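Local coordinates for putative glyoxalase superfamily protein (Ralstonia eutropha, PDB 3IUZ) that probably acts as an iron(II)-dependent dioxygenase that converts 2-oxoadipate to 2-hydroxyglutarate, within the glyoxalase-like superfamily, at residues L110-N115 with A140-S145; E98-F103 with V144-P149; M51-G56 with L199-F204; A135-A140 with V321-D326. All coordinates share one frame; numbering follows the deposited sequence.

Interaction 1: residues L110-N115 with A140-S145; sequences LGYRLN and AQFFVS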
loop_
_atom_site.group_PDB
_atom_site.type_symbol
_atom_site.label_atom_id
_atom_site.label_comp_id
_atom_site.label_asym_id
_atom_site.label_seq_id
_atom_site.Cartn_x
_atom_site.Cartn_y
_atom_site.Cartn_z
ATOM N N LEU A 110 -8.833 5.223 -11.486
ATOM C CA LEU A 110 -8.087 4.036 -11.936
ATOM C C LEU A 110 -8.956 2.805 -12.221
ATOM O O LEU A 110 -8.499 1.891 -12.893
ATOM C CB LEU A 110 -7.037 3.615 -10.947
ATOM C CG LEU A 110 -5.776 4.495 -10.893
ATOM C CD1 LEU A 110 -4.853 4.034 -9.696
ATOM C CD2 LEU A 110 -4.981 4.582 -12.229
ATOM N N GLY A 111 -10.181 2.786 -11.688
ATOM C CA GLY A 111 -11.103 1.687 -11.926
ATOM C C GLY A 111 -11.476 0.882 -10.683
ATOM O O GLY A 111 -12.131 -0.130 -10.802
ATOM N N TYR A 112 -11.029 1.292 -9.492
ATOM C CA TYR A 112 -11.414 0.605 -8.258
ATOM C C TYR A 112 -12.821 1.029 -7.766
ATOM O O TYR A 112 -13.284 2.147 -8.006
ATOM C CB TYR A 112 -10.396 0.842 -7.122
ATOM C CG TYR A 112 -9.063 0.192 -7.395
ATOM C CD1 TYR A 112 -8.096 0.851 -8.142
ATOM C CD2 TYR A 112 -8.761 -1.083 -6.889
ATOM C CE1 TYR A 112 -6.858 0.263 -8.388
ATOM C CE2 TYR A 112 -7.558 -1.686 -7.161
ATOM C CZ TYR A 112 -6.606 -1.008 -7.900
ATOM O OH TYR A 112 -5.396 -1.593 -8.170
ATOM N N ARG A 113 -13.446 0.108 -7.015
ATOM C CA ARG A 113 -14.702 0.324 -6.342
ATOM C C ARG A 113 -14.579 -0.170 -4.932
ATOM O O ARG A 113 -13.893 -1.148 -4.669
ATOM C CB ARG A 113 -15.804 -0.501 -6.985
ATOM C CG ARG A 113 -16.094 -0.093 -8.402
ATOM C CD ARG A 113 -17.112 -1.052 -9.007
ATOM N NE ARG A 113 -17.446 -0.641 -10.361
ATOM C CZ ARG A 113 -17.898 -1.463 -11.313
ATOM N NH1 ARG A 113 -18.047 -2.767 -11.072
ATOM N NH2 ARG A 113 -18.187 -0.980 -12.528
ATOM N N LEU A 114 -15.276 0.487 -4.020
ATOM C CA LEU A 114 -15.385 0.029 -2.646
ATOM C C LEU A 114 -15.856 -1.405 -2.637
ATOM O O LEU A 114 -16.843 -1.750 -3.292
ATOM C CB LEU A 114 -16.371 0.916 -1.873
ATOM C CG LEU A 114 -16.588 0.571 -0.413
ATOM C CD1 LEU A 114 -15.316 0.854 0.401
ATOM C CD2 LEU A 114 -17.839 1.344 0.060
ATOM N N ASN A 115 -15.139 -2.255 -1.926
ATOM C CA ASN A 115 -15.528 -3.656 -1.843
ATOM C C ASN A 115 -15.864 -4.149 -0.424
ATOM O O ASN A 115 -16.268 -5.277 -0.273
ATOM C CB ASN A 115 -14.427 -4.513 -2.457
ATOM C CG ASN A 115 -14.894 -5.892 -2.856
ATOM O OD1 ASN A 115 -15.906 -6.026 -3.512
ATOM N ND2 ASN A 115 -14.113 -6.922 -2.510
ATOM N N ALA A 140 -4.397 -6.540 -7.469
ATOM C CA ALA A 140 -4.356 -6.383 -6.017
ATOM C C ALA A 140 -5.404 -5.413 -5.552
ATOM O O ALA A 140 -5.647 -4.400 -6.227
ATOM C CB ALA A 140 -2.990 -5.843 -5.558
ATOM N N GLN A 141 -5.976 -5.685 -4.381
ATOM C CA GLN A 141 -6.877 -4.755 -3.744
ATOM C C GLN A 141 -6.058 -3.708 -3.010
ATOM O O GLN A 141 -4.863 -3.920 -2.754
ATOM C CB GLN A 141 -7.803 -5.435 -2.774
ATOM C CG GLN A 141 -8.841 -6.301 -3.406
ATOM C CD GLN A 141 -9.791 -6.855 -2.362
ATOM O OE1 GLN A 141 -10.779 -6.208 -1.976
ATOM N NE2 GLN A 141 -9.478 -8.045 -1.860
ATOM N N PHE A 142 -6.706 -2.590 -2.682
ATOM C CA PHE A 142 -6.162 -1.601 -1.766
ATOM C C PHE A 142 -6.980 -1.662 -0.504
ATOM O O PHE A 142 -8.246 -1.653 -0.543
ATOM C CB PHE A 142 -6.249 -0.201 -2.332
ATOM C CG PHE A 142 -5.154 0.134 -3.292
ATOM C CD1 PHE A 142 -5.194 -0.305 -4.604
ATOM C CD2 PHE A 142 -4.043 0.840 -2.858
ATOM C CE1 PHE A 142 -4.149 -0.016 -5.486
ATOM C CE2 PHE A 142 -3.004 1.139 -3.715
ATOM C CZ PHE A 142 -3.031 0.727 -5.020
ATOM N N PHE A 143 -6.296 -1.688 0.639
ATOM C CA PHE A 143 -6.981 -1.602 1.919
ATOM C C PHE A 143 -6.580 -0.249 2.489
ATOM O O PHE A 143 -5.404 -0.007 2.689
ATOM C CB PHE A 143 -6.610 -2.764 2.838
ATOM C CG PHE A 143 -7.523 -2.884 4.021
ATOM C CD1 PHE A 143 -7.335 -2.090 5.146
ATOM C CD2 PHE A 143 -8.586 -3.761 4.014
ATOM C CE1 PHE A 143 -8.173 -2.207 6.248
ATOM C CE2 PHE A 143 -9.422 -3.866 5.105
ATOM C CZ PHE A 143 -9.231 -3.087 6.212
ATOM N N VAL A 144 -7.541 0.656 2.642
ATOM C CA VAL A 144 -7.239 2.003 3.089
ATOM C C VAL A 144 -7.908 2.221 4.402
ATOM O O VAL A 144 -9.139 2.105 4.512
ATOM C CB VAL A 144 -7.739 3.066 2.087
ATOM C CG1 VAL A 144 -7.330 4.484 2.600
ATOM C CG2 VAL A 144 -7.151 2.754 0.670
ATOM N N SER A 145 -7.098 2.528 5.394
ATOM C CA SER A 145 -7.577 2.830 6.725
ATOM C C SER A 145 -7.497 4.299 7.044
ATOM O O SER A 145 -6.615 5.016 6.541
ATOM C CB SER A 145 -6.769 2.030 7.736
ATOM O OG SER A 145 -7.151 0.669 7.651
HETATM O O HOH W 1 -12.835 -6.747 0.096
#

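Interaction 2: residues E98-F103 with V144-P149; sequences EGEAAF and VSEFHP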
loop_
_atom_site.group_PDB
_atom_site.type_symbol
_atom_site.label_atom_id
_atom_site.label_comp_id
_atom_site.label_asym_id
_atom_site.label_seq_id
_atom_site.Cartn_x
_atom_site.Cartn_y
_atom_site.Cartn_z
ATOM N N GLU A 98 -8.781 14.865 3.667
ATOM C CA GLU A 98 -8.876 14.194 4.927
ATOM C C GLU A 98 -9.123 12.711 4.733
ATOM O O GLU A 98 -9.937 12.327 3.917
ATOM C CB GLU A 98 -10.054 14.770 5.711
ATOM C CG GLU A 98 -9.965 16.249 6.046
ATOM C CD GLU A 98 -11.244 16.778 6.698
ATOM O OE1 GLU A 98 -11.822 16.050 7.515
ATOM O OE2 GLU A 98 -11.675 17.897 6.360
ATOM N N GLY A 99 -8.494 11.897 5.569
ATOM C CA GLY A 99 -8.693 10.462 5.534
ATOM C C GLY A 99 -8.558 9.830 4.172
ATOM O O GLY A 99 -7.628 10.163 3.393
ATOM N N GLU A 100 -9.441 8.899 3.878
ATOM C CA GLU A 100 -9.289 8.082 2.656
ATOM C C GLU A 100 -9.499 8.871 1.349
ATOM O O GLU A 100 -9.112 8.406 0.278
ATOM C CB GLU A 100 -10.151 6.842 2.657
ATOM C CG GLU A 100 -11.623 7.105 2.594
ATOM C CD GLU A 100 -12.376 6.012 1.909
ATOM O OE1 GLU A 100 -11.853 4.881 1.818
ATOM O OE2 GLU A 100 -13.507 6.310 1.491
ATOM N N ALA A 101 -10.144 10.031 1.429
ATOM C CA ALA A 101 -10.387 10.857 0.241
ATOM C C ALA A 101 -9.075 11.177 -0.466
ATOM O O ALA A 101 -9.051 11.463 -1.632
ATOM C CB ALA A 101 -11.099 12.190 0.625
ATOM N N ALA A 102 -7.971 11.141 0.252
ATOM C CA ALA A 102 -6.682 11.433 -0.370
ATOM C C ALA A 102 -6.337 10.372 -1.398
ATOM O O ALA A 102 -5.614 10.642 -2.329
ATOM C CB ALA A 102 -5.569 11.555 0.700
ATOM N N PHE A 103 -6.857 9.160 -1.208
ATOM C CA PHE A 103 -6.637 8.056 -2.121
ATOM C C PHE A 103 -7.852 7.616 -2.961
ATOM O O PHE A 103 -7.660 7.174 -4.067
ATOM C CB PHE A 103 -6.046 6.878 -1.341
ATOM C CG PHE A 103 -4.642 7.147 -0.943
ATOM C CD1 PHE A 103 -3.630 6.984 -1.869
ATOM C CD2 PHE A 103 -4.360 7.772 0.269
ATOM C CE1 PHE A 103 -2.358 7.358 -1.572
ATOM C CE2 PHE A 103 -3.084 8.143 0.570
ATOM C CZ PHE A 103 -2.081 7.911 -0.341
ATOM N N VAL A 144 -7.541 0.656 2.642
ATOM C CA VAL A 144 -7.239 2.003 3.089
ATOM C C VAL A 144 -7.908 2.221 4.402
ATOM O O VAL A 144 -9.139 2.105 4.512
ATOM C CB VAL A 144 -7.739 3.066 2.087
ATOM C CG1 VAL A 144 -7.330 4.484 2.600
ATOM C CG2 VAL A 144 -7.151 2.754 0.670
ATOM N N SER A 145 -7.098 2.528 5.394
ATOM C CA SER A 145 -7.577 2.830 6.725
ATOM C C SER A 145 -7.497 4.299 7.044
ATOM O O SER A 145 -6.615 5.016 6.541
ATOM C CB SER A 145 -6.769 2.030 7.736
ATOM O OG SER A 145 -7.151 0.669 7.651
ATOM N N GLU A 146 -8.442 4.734 7.865
ATOM C CA GLU A 146 -8.496 6.072 8.400
ATOM C C GLU A 146 -8.343 6.036 9.909
ATOM O O GLU A 146 -9.107 5.341 10.633
ATOM C CB GLU A 146 -9.841 6.732 8.131
ATOM C CG GLU A 146 -10.246 6.840 6.685
ATOM C CD GLU A 146 -11.563 7.583 6.534
ATOM O OE1 GLU A 146 -12.588 7.199 7.186
ATOM O OE2 GLU A 146 -11.548 8.520 5.719
ATOM N N PHE A 147 -7.396 6.822 10.401
ATOM C CA PHE A 147 -7.259 7.036 11.847
ATOM C C PHE A 147 -8.163 8.183 12.364
ATOM O O PHE A 147 -8.229 9.271 11.763
ATOM C CB PHE A 147 -5.784 7.299 12.234
ATOM C CG PHE A 147 -5.613 7.423 13.687
ATOM C CD1 PHE A 147 -5.588 6.309 14.467
ATOM C CD2 PHE A 147 -5.608 8.678 14.297
ATOM C CE1 PHE A 147 -5.528 6.422 15.827
ATOM C CE2 PHE A 147 -5.540 8.774 15.687
ATOM C CZ PHE A 147 -5.508 7.644 16.415
ATOM N N HIS A 148 -8.805 7.933 13.512
ATOM C CA HIS A 148 -9.776 8.821 14.160
ATOM C C HIS A 148 -9.253 9.380 15.491
ATOM O O HIS A 148 -9.307 8.689 16.512
ATOM C CB HIS A 148 -11.088 8.069 14.450
ATOM C CG HIS A 148 -11.695 7.433 13.233
ATOM N ND1 HIS A 148 -12.064 8.174 12.141
ATOM C CD2 HIS A 148 -12.006 6.142 12.940
ATOM C CE1 HIS A 148 -12.538 7.368 11.196
ATOM N NE2 HIS A 148 -12.531 6.130 11.658
ATOM N N PRO A 149 -8.806 10.651 15.485
ATOM C CA PRO A 149 -8.240 11.251 16.717
ATOM C C PRO A 149 -9.242 11.685 17.767
ATOM O O PRO A 149 -8.831 12.040 18.876
ATOM C CB PRO A 149 -7.490 12.497 16.180
ATOM C CG PRO A 149 -7.278 12.233 14.687
ATOM C CD PRO A 149 -8.547 11.507 14.302
HETATM O O HOH W 2 -12.435 11.321 3.840
HETATM O O HOH W 3 -11.115 4.124 4.434
#

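Interaction 3: residues M51-G56 with L199-F204; sequences MVLFAG and LLVPCF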
loop_
_atom_site.group_PDB
_atom_site.type_symbol
_atom_site.label_atom_id
_atom_site.label_comp_id
_atom_site.label_asym_id
_atom_site.label_seq_id
_atom_site.Cartn_x
_atom_site.Cartn_y
_atom_site.Cartn_z
HETATM N N MSE A 51 2.501 -3.014 -9.082
HETATM C CA MSE A 51 3.743 -3.694 -9.114
HETATM C C MSE A 51 4.910 -2.742 -8.750
HETATM O O MSE A 51 5.885 -3.178 -8.131
HETATM C CB MSE A 51 3.926 -4.358 -10.494
HETATM C CG MSE A 51 2.932 -5.580 -10.746
HETATM SE SE MSE A 51 3.063 -6.215 -12.505
HETATM C CE MSE A 51 4.558 -7.441 -12.340
ATOM N N VAL A 52 4.827 -1.476 -9.191
ATOM C CA VAL A 52 5.846 -0.496 -8.891
ATOM C C VAL A 52 5.820 -0.247 -7.402
ATOM O O VAL A 52 6.891 -0.211 -6.754
ATOM C CB VAL A 52 5.677 0.790 -9.718
ATOM C CG1 VAL A 52 6.651 1.873 -9.229
ATOM C CG2 VAL A 52 5.837 0.457 -11.215
ATOM N N LEU A 53 4.607 -0.187 -6.832
ATOM C CA LEU A 53 4.452 0.089 -5.416
ATOM C C LEU A 53 4.960 -1.101 -4.565
ATOM O O LEU A 53 5.592 -0.921 -3.534
ATOM C CB LEU A 53 2.985 0.456 -5.070
ATOM C CG LEU A 53 2.503 1.828 -5.585
ATOM C CD1 LEU A 53 0.981 2.007 -5.310
ATOM C CD2 LEU A 53 3.347 2.974 -4.964
ATOM N N PHE A 54 4.666 -2.301 -5.020
ATOM C CA PHE A 54 5.195 -3.531 -4.461
ATOM C C PHE A 54 6.736 -3.536 -4.462
ATOM O O PHE A 54 7.362 -3.791 -3.435
ATOM C CB PHE A 54 4.631 -4.745 -5.207
ATOM C CG PHE A 54 5.052 -6.073 -4.612
ATOM C CD1 PHE A 54 4.415 -6.570 -3.492
ATOM C CD2 PHE A 54 6.106 -6.801 -5.147
ATOM C CE1 PHE A 54 4.804 -7.799 -2.911
ATOM C CE2 PHE A 54 6.543 -8.008 -4.544
ATOM C CZ PHE A 54 5.847 -8.537 -3.439
ATOM N N ALA A 55 7.350 -3.191 -5.580
ATOM C CA ALA A 55 8.793 -3.086 -5.626
ATOM C C ALA A 55 9.334 -2.089 -4.602
ATOM O O ALA A 55 10.413 -2.311 -4.016
ATOM C CB ALA A 55 9.252 -2.745 -7.014
ATOM N N GLY A 56 8.598 -1.005 -4.397
ATOM C CA GLY A 56 8.901 0.005 -3.384
ATOM C C GLY A 56 8.799 -0.568 -1.970
ATOM O O GLY A 56 9.640 -0.254 -1.103
ATOM N N LEU A 199 3.849 9.649 -11.484
ATOM C CA LEU A 199 3.324 10.783 -10.736
ATOM C C LEU A 199 2.517 10.296 -9.584
ATOM O O LEU A 199 2.402 11.010 -8.579
ATOM C CB LEU A 199 2.444 11.672 -11.604
ATOM C CG LEU A 199 3.174 12.457 -12.705
ATOM C CD1 LEU A 199 2.122 13.072 -13.686
ATOM C CD2 LEU A 199 4.062 13.518 -12.036
ATOM N N LEU A 200 1.973 9.091 -9.691
ATOM C CA LEU A 200 1.165 8.570 -8.595
ATOM C C LEU A 200 2.004 7.945 -7.494
ATOM O O LEU A 200 1.598 7.973 -6.322
ATOM C CB LEU A 200 0.141 7.541 -9.081
ATOM C CG LEU A 200 -0.962 8.095 -9.999
ATOM C CD1 LEU A 200 -1.927 6.957 -10.409
ATOM C CD2 LEU A 200 -1.755 9.260 -9.306
ATOM N N VAL A 201 3.136 7.354 -7.857
ATOM C CA VAL A 201 3.929 6.630 -6.870
ATOM C C VAL A 201 4.304 7.510 -5.646
ATOM O O VAL A 201 4.177 7.030 -4.492
ATOM C CB VAL A 201 5.134 5.933 -7.517
ATOM C CG1 VAL A 201 6.209 5.565 -6.452
ATOM C CG2 VAL A 201 4.654 4.699 -8.346
ATOM N N PRO A 202 4.678 8.778 -5.856
ATOM C CA PRO A 202 5.002 9.632 -4.703
ATOM C C PRO A 202 3.840 10.001 -3.785
ATOM O O PRO A 202 4.088 10.568 -2.716
ATOM C CB PRO A 202 5.638 10.883 -5.363
ATOM C CG PRO A 202 6.206 10.362 -6.643
ATOM C CD PRO A 202 5.083 9.429 -7.109
ATOM N N CYS A 203 2.586 9.658 -4.142
ATOM C CA CYS A 203 1.463 9.858 -3.231
ATOM C C CYS A 203 1.474 8.849 -2.089
ATOM O O CYS A 203 0.896 9.088 -1.005
ATOM C CB CYS A 203 0.117 9.727 -3.983
ATOM S SG CYS A 203 -0.102 10.915 -5.347
ATOM N N PHE A 204 2.091 7.686 -2.338
ATOM C CA PHE A 204 2.173 6.605 -1.362
ATOM C C PHE A 204 3.430 6.751 -0.527
ATOM O O PHE A 204 4.313 5.850 -0.492
ATOM C CB PHE A 204 2.083 5.243 -2.065
ATOM C CG PHE A 204 0.835 5.084 -2.862
ATOM C CD1 PHE A 204 0.763 5.579 -4.156
ATOM C CD2 PHE A 204 -0.287 4.484 -2.314
ATOM C CE1 PHE A 204 -0.378 5.485 -4.887
ATOM C CE2 PHE A 204 -1.444 4.359 -3.065
ATOM C CZ PHE A 204 -1.497 4.843 -4.327
#

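Interaction 4: residues A135-A140 with V321-D326; sequences APEGIA and VDLGFD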
loop_
_atom_site.group_PDB
_atom_site.type_symbol
_atom_site.label_atom_id
_atom_site.label_comp_id
_atom_site.label_asym_id
_atom_site.label_seq_id
_atom_site.Cartn_x
_atom_site.Cartn_y
_atom_site.Cartn_z
ATOM N N ALA A 135 -10.918 -6.664 -12.947
ATOM C CA ALA A 135 -10.291 -7.943 -12.589
ATOM C C ALA A 135 -10.198 -7.994 -11.060
ATOM O O ALA A 135 -9.089 -7.928 -10.504
ATOM C CB ALA A 135 -8.868 -8.067 -13.246
ATOM N N PRO A 136 -11.362 -8.065 -10.383
ATOM C CA PRO A 136 -11.414 -7.861 -8.930
ATOM C C PRO A 136 -10.626 -8.900 -8.127
ATOM O O PRO A 136 -10.065 -8.583 -7.063
ATOM C CB PRO A 136 -12.920 -7.933 -8.616
ATOM C CG PRO A 136 -13.576 -8.467 -9.848
ATOM C CD PRO A 136 -12.700 -8.167 -10.979
ATOM N N GLU A 137 -10.566 -10.117 -8.662
ATOM C CA GLU A 137 -9.813 -11.206 -8.055
ATOM C C GLU A 137 -8.356 -11.261 -8.449
ATOM O O GLU A 137 -7.559 -11.864 -7.733
ATOM C CB GLU A 137 -10.439 -12.553 -8.376
ATOM C CG GLU A 137 -11.847 -12.647 -7.902
ATOM C CD GLU A 137 -12.490 -13.982 -8.254
ATOM O OE1 GLU A 137 -11.811 -14.870 -8.829
ATOM O OE2 GLU A 137 -13.675 -14.148 -7.928
ATOM N N GLY A 138 -7.975 -10.602 -9.539
ATOM C CA GLY A 138 -6.602 -10.696 -10.023
ATOM C C GLY A 138 -5.719 -9.504 -9.725
ATOM O O GLY A 138 -4.546 -9.670 -9.408
ATOM N N ILE A 139 -6.248 -8.288 -9.889
ATOM C CA ILE A 139 -5.500 -7.075 -9.593
ATOM C C ILE A 139 -5.508 -6.923 -8.080
ATOM O O ILE A 139 -6.532 -7.183 -7.443
ATOM C CB ILE A 139 -6.147 -5.855 -10.293
ATOM C CG1 ILE A 139 -5.841 -5.913 -11.805
ATOM C CG2 ILE A 139 -5.655 -4.564 -9.678
ATOM C CD1 ILE A 139 -6.630 -4.866 -12.622
ATOM N N ALA A 140 -4.397 -6.540 -7.469
ATOM C CA ALA A 140 -4.356 -6.383 -6.017
ATOM C C ALA A 140 -5.404 -5.413 -5.552
ATOM O O ALA A 140 -5.647 -4.400 -6.227
ATOM C CB ALA A 140 -2.990 -5.843 -5.558
ATOM N N VAL A 321 -13.192 -16.383 -5.476
ATOM C CA VAL A 321 -12.360 -16.258 -4.294
ATOM C C VAL A 321 -13.046 -15.328 -3.268
ATOM O O VAL A 321 -13.662 -14.341 -3.660
ATOM C CB VAL A 321 -10.989 -15.628 -4.767
ATOM C CG1 VAL A 321 -10.203 -15.045 -3.618
ATOM C CG2 VAL A 321 -10.186 -16.670 -5.507
ATOM N N ASP A 322 -12.955 -15.630 -1.981
ATOM C CA ASP A 322 -13.477 -14.720 -0.950
ATOM C C ASP A 322 -12.492 -13.531 -0.806
ATOM O O ASP A 322 -11.373 -13.694 -0.325
ATOM C CB ASP A 322 -13.675 -15.443 0.384
ATOM C CG ASP A 322 -14.334 -14.580 1.439
ATOM O OD1 ASP A 322 -14.192 -13.337 1.386
ATOM O OD2 ASP A 322 -14.997 -15.148 2.359
ATOM N N LEU A 323 -12.930 -12.344 -1.218
ATOM C CA LEU A 323 -12.077 -11.165 -1.244
ATOM C C LEU A 323 -12.227 -10.326 0.035
ATOM O O LEU A 323 -11.705 -9.219 0.120
ATOM C CB LEU A 323 -12.364 -10.294 -2.488
ATOM C CG LEU A 323 -12.025 -10.896 -3.845
ATOM C CD1 LEU A 323 -12.559 -9.952 -4.934
ATOM C CD2 LEU A 323 -10.468 -11.231 -4.067
ATOM N N GLY A 324 -12.892 -10.876 1.044
ATOM C CA GLY A 324 -13.207 -10.084 2.227
ATOM C C GLY A 324 -11.996 -9.913 3.128
ATOM O O GLY A 324 -10.966 -10.607 2.990
ATOM N N PHE A 325 -12.133 -8.999 4.070
ATOM C CA PHE A 325 -11.164 -8.819 5.148
ATOM C C PHE A 325 -11.871 -8.957 6.500
ATOM O O PHE A 325 -11.394 -8.404 7.502
ATOM C CB PHE A 325 -10.492 -7.447 5.025
ATOM C CG PHE A 325 -9.712 -7.268 3.752
ATOM C CD1 PHE A 325 -10.355 -6.961 2.545
ATOM C CD2 PHE A 325 -8.332 -7.435 3.732
ATOM C CE1 PHE A 325 -9.627 -6.809 1.376
ATOM C CE2 PHE A 325 -7.614 -7.244 2.547
ATOM C CZ PHE A 325 -8.264 -6.929 1.382
ATOM N N ASP A 326 -13.005 -9.670 6.491
ATOM C CA ASP A 326 -13.866 -9.883 7.657
ATOM C C ASP A 326 -13.050 -10.069 8.951
ATOM O O ASP A 326 -11.982 -10.760 8.986
ATOM C CB ASP A 326 -14.784 -11.144 7.507
ATOM C CG ASP A 326 -15.702 -11.114 6.263
ATOM O OD1 ASP A 326 -15.848 -10.060 5.608
ATOM O OD2 ASP A 326 -16.305 -12.176 5.953
#

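Interaction 1: residues L110-N115 with A140-S145
The backbones of Tyr-112 and Gln-141 come no nearer than 8.3 Å between CA atoms, so the strands that begin at 112 and 141 are not paired with each other, and side chains do most of the bridging. On the inner side two aromatic rings form a T-shaped (edge-to-face) pair: the CD1-CE1 edge of Phe-142 points at one face of the Tyr-112 ring, with the planes at 88° and the closest ring carbons, Tyr-112 CZ and Phe-142 CE1, 3.6 Å apart. In Tyr-112 the ring leaves CB beside the backbone N and opposite the carbonyl carbon (chi1 -68°), which carries it across the gap to its partner. Its OH lies 3.4 Å from Ala-140 O, which sits at the ring edge; the hydroxyl is hydrogen-bonded to Asn-50 ND2. Toward the outside, the extended Gln-141 chain brings OE1 within 3.5 Å of Asn-115 ND2, a weak hydrogen bond between amide planes turned 73° apart. A water reinforces it, accepting from Asn-115 ND2 and donating to Gln-141 OE1. Gly-111 ends helix 101-110 in a Schellman motif, and its positive phi turns the chain into the strand. Strand 125-132 lies between the two strands in the mixed sheet, pairing antiparallel with each, while helix 42-60 packs on Tyr-112 and Phe-142 through Ala-46 and Asn-50.

Interaction 2: residues E98-F103 with V144-P149
Glu-146 reaches from strand 141-147 to the backbone of Glu-100, and its conformation decides where the carboxylate lands. CG stands beside the backbone N, the chain is extended beyond it, and the last torsion sets Glu-146 OE2 to accept from Glu-100 N at 2.8 Å. With an N-H...O angle of 175° the bond is almost straight, and it uses the anti lone pair, the one facing away from OE1. That other oxygen forms a salt bridge with Arg-128, so the carboxylate is held at both ends. Gly-99 CA packs 3.5 Å from Glu-146 OE2, and the absence of a side chain there leaves room for the oxygen.

The receiving backbone belongs to a type II' beta turn from Glu-98 to Ala-101, with Gly-99 at positive phi, that leads into helix 101-110. A sheet strand thus grips the approach to a helix through a carboxylate-to-amide bond.

Glu-100 adopts the less common first torsion, with CG lying between its backbone N and carbonyl carbon (chi1 67°). This lays its CG 3.4 Å from Glu-146 OE2, while CB rests on Val-144 CG1 at 3.7 Å. The two carboxylate planes are turned 68° apart, and Glu-100 OE2 and Glu-146 OE2 stay 5.2 Å from each other, a separation that probably eases the repulsion between like charges. Glu-100 OE1 hydrogen-bonds Tyr-130 OH and also accepts from a water that donates in turn to Val-144 O. A second water, donating to Glu-98 O, makes a weak bond to Glu-146 OE2.

Interaction 3: residues M51-G56 with L199-F204
Leu-53 of helix 42-60 projects between Val-201 and Phe-204, a wholly apolar meeting of a long helix with the short 3-10 segment 201-203 that follows helix 190-200. The leucine is the bump, and its two methyls divide the work. CD1 sits over the centre of the Phe-204 ring, 3.7 Å from the centroid and 8° off the normal, a CH-pi contact in which the methyl rests on the flat face. CD2 occupies the angle between that ring and the valine, 4.0 Å from Val-201 CG2 and also against Phe-204 CB. A chi1 of -58° carries the Phe-204 ring to the leucine, and chi2 of 84° turns its face to CD1; Val-201 O lies at the ring edge, in its plane. One residue earlier on the helix, Val-52 extends the apolar surface and meets Val-201, the two valine side chains crossing at about a right angle. Val-201 thereby packs against two consecutive residues of the helix. Around this junction, Phe-236 touches Leu-53, Leu-10 of helix 4-14 lies against Val-52, and Phe-103 meets the Phe-204 ring. The tightest approach is between methyls, Val-52 CG1 to Val-201 CG2 at 3.6 Å.

Interaction 4: residues A135-A140 with V321-D326
Leu-323 packs against the peptide that joins Pro-136 to Glu-137, where two loops of irregular backbone meet at the protein surface: one connects antiparallel strands 125-132 and 141-147 of the glyoxalase-like mixed sheet, the other follows strand 293-306 and carries an Asx turn at Asp-322. The close part of the contact belongs to this leucine. Its CD1 lies 3.6 Å from Pro-136 O and also faces the proline CB, while CD2 approaches Glu-137 CA at 4.0 Å. A chi1 of -66° swings the isobutyl group of Leu-323 away from its own carbonyl and toward the loop, where it crosses the Glu-137 side chain at about a right angle.

The half formed by Glu-137 and Val-321 is looser. Glu-137 stretches out past Leu-323 to Val-321, where OE2 accepts a weak hydrogen bond from Val-321 N at 3.4 Å, and Val-321 CG2 comes only to 4.1 Å of OE1. Solvent is near throughout, and Pro-136 is the most exposed residue of the contact.

Ala-135 O accepts from both Gly-138 N and Ile-139 N, which curls the 135-140 loop. From outside, Arg-308 binds the carbonyls of Asp-322 and Gly-324, on either side of the leucine in sequence, and Arg-271 forms a salt bridge with Asp-322 OD2. The other carboxylate oxygen closes the Asx turn: Asp-322 OD1 accepts from Gly-324 N at 2.8 Å, met nearly head-on from beyond the C-O bond.

In the fold
Interactions 1 and 2 lie 13 Å apart, all distances here running between centres, and use successive parts of strand 141-147, while helix 101-110 runs directly into strand 112-120 to supply their other sides. Interaction 3, 15 Å from interaction 1, spans a longer loop of chain that contains both; Phe-142 and Phe-103 reach Phe-204, joining the sheet to the helices. Interaction 4, 10 Å from interaction 1, shares Ala-140 with it, and Gln-141 NE2 probably hydrogen-bonds Leu-323 O. Its segments alternate with those of the other three, bringing the late 321-326 loop back to the sheet. Together the contacts tie helices, mixed sheet and C-terminal loop into one glyoxalase-like body.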